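Local coordinates for uncharacterized protein (Sulfolobus solfataricus P2, PDB 2QS7), which is a putative oxidoreductase of the DsrE/DsrF-like family whose substrate and reaction are not established, at residues Lys21-Pro24 against Val25-Thr29. Sequence-based numbering, arbitrary orientation.
Sequences KLMP and VGILT
K21 to P24 and V25 to T29 are successive turns of one helix, joined across the turn by backbone bonds from each residue to the fourth one before it. The first, from V25 N to K21 O, is weak at 3.4 Å. Those that follow, G26 N to L22 O and I27 N to M23 O, are firmer, and L28 N reaches P24 O at 2.7 Å. P24 has no N-H to offer the turn before, and the helix kinks there, yet its carbonyl accepts L28 N, and CB, CG and CD1 of L28 pack round the same oxygen, CB at 3.2 Å.

The selenomethionine M23 and I27, one turn apart, make the apolar side-chain contact. M23 bends at chi2 and chi3 (-58° and -38°), which brings CE to 3.9 Å from I27 CD1, the two side chains crossing at a slant. I27 holds CG1 beside its own backbone N and anti to the carbonyl carbon (chi1 -66°), facing the M23 methyl and leaning over M23 O. Y84 touches both residues. An alanine in place of I27 removes CG1 and CD1, and would probably open a gap beside the M23 methyl and Y84, though W87 and L90 would still hold M23. V25, branched at CB, rests its CG2 against K21 O at 3.5 Å, while G26 adds no side-chain bulk. T29 suits its buried place because its hydroxyl returns a bond to V25 O (OG1 at 2.8 Å), which also accepts T29 N from the opposite face of the carbonyl plane.

V25 and L28 pack on strand 9-14 and T29 on strand 38-43, while P24 and L28 also meet a second subunit. This is the helix of a beta-alpha-beta crossover, covering the parallel sheet of a DsrE/DsrF-like fold.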
loop_
_atom_site.group_PDB
_atom_site.type_symbol
_atom_site.label_atom_id
_atom_site.label_comp_id
_atom_site.label_asym_id
_atom_site.label_seq_id
_atom_site.Cartn_x
_atom_site.Cartn_y
_atom_site.Cartn_z
ATOM N N LYS A 21 3.121 -8.569 6.251
ATOM C CA LYS A 21 2.238 -7.406 6.197
ATOM C C LYS A 21 1.264 -7.377 7.376
ATOM O O LYS A 21 0.871 -6.318 7.848
ATOM C CB LYS A 21 1.524 -7.307 4.863
ATOM C CG LYS A 21 2.502 -7.015 3.720
ATOM C CD LYS A 21 1.891 -6.115 2.652
ATOM C CE LYS A 21 2.834 -5.901 1.468
ATOM N NZ LYS A 21 2.216 -5.123 0.329
ATOM N N LEU A 22 0.911 -8.537 7.894
ATOM C CA LEU A 22 0.015 -8.587 9.033
ATOM C C LEU A 22 0.730 -8.095 10.288
ATOM O O LEU A 22 0.089 -7.496 11.141
ATOM C CB LEU A 22 -0.555 -9.999 9.219
ATOM C CG LEU A 22 -1.546 -10.483 8.149
ATOM C CD1 LEU A 22 -1.766 -12.000 8.225
ATOM C CD2 LEU A 22 -2.864 -9.705 8.254
HETATM N N MSE A 23 2.042 -8.337 10.421
HETATM C CA MSE A 23 2.784 -7.837 11.597
HETATM C C MSE A 23 2.709 -6.316 11.763
HETATM O O MSE A 23 2.395 -5.855 12.845
HETATM C CB MSE A 23 4.236 -8.306 11.583
HETATM C CG MSE A 23 4.469 -9.754 12.058
HETATM SE SE MSE A 23 3.812 -10.103 13.882
HETATM C CE MSE A 23 4.268 -8.410 14.811
ATOM N N PRO A 24 3.044 -5.544 10.717
ATOM C CA PRO A 24 2.861 -4.093 10.735
ATOM C C PRO A 24 1.446 -3.695 11.161
ATOM O O PRO A 24 1.266 -2.697 11.869
ATOM C CB PRO A 24 3.077 -3.698 9.275
ATOM C CG PRO A 24 3.848 -4.716 8.687
ATOM C CD PRO A 24 3.698 -5.981 9.480
ATOM N N VAL A 25 0.425 -4.398 10.669
ATOM C CA VAL A 25 -0.974 -4.105 11.075
ATOM C C VAL A 25 -1.084 -4.218 12.591
ATOM O O VAL A 25 -1.585 -3.329 13.237
ATOM C CB VAL A 25 -1.996 -5.046 10.404
ATOM C CG1 VAL A 25 -3.390 -4.930 11.095
ATOM C CG2 VAL A 25 -2.069 -4.733 8.893
ATOM N N GLY A 26 -0.554 -5.302 13.151
ATOM C CA GLY A 26 -0.559 -5.485 14.602
ATOM C C GLY A 26 0.218 -4.405 15.370
ATOM O O GLY A 26 -0.240 -3.906 16.399
ATOM N N ILE A 27 1.388 -4.052 14.855
ATOM C CA ILE A 27 2.268 -3.092 15.506
ATOM C C ILE A 27 1.677 -1.687 15.404
ATOM O O ILE A 27 1.694 -0.935 16.360
ATOM C CB ILE A 27 3.707 -3.155 14.903
ATOM C CG1 ILE A 27 4.365 -4.500 15.224
ATOM C CG2 ILE A 27 4.566 -2.016 15.435
ATOM C CD1 ILE A 27 5.565 -4.778 14.376
ATOM N N LEU A 28 1.158 -1.330 14.247
ATOM C CA LEU A 28 0.503 -0.025 14.107
ATOM C C LEU A 28 -0.694 0.069 15.036
ATOM O O LEU A 28 -0.907 1.077 15.686
ATOM C CB LEU A 28 0.008 0.179 12.686
ATOM C CG LEU A 28 1.034 0.655 11.684
ATOM C CD1 LEU A 28 0.601 0.240 10.291
ATOM C CD2 LEU A 28 1.190 2.180 11.806
ATOM N N THR A 29 -1.517 -0.979 15.047
ATOM C CA THR A 29 -2.721 -0.952 15.861
ATOM C C THR A 29 -2.390 -0.804 17.326
ATOM O O THR A 29 -2.972 0.004 18.025
ATOM C CB THR A 29 -3.547 -2.210 15.645
ATOM O OG1 THR A 29 -3.910 -2.268 14.260
ATOM C CG2 THR A 29 -4.801 -2.184 16.503
#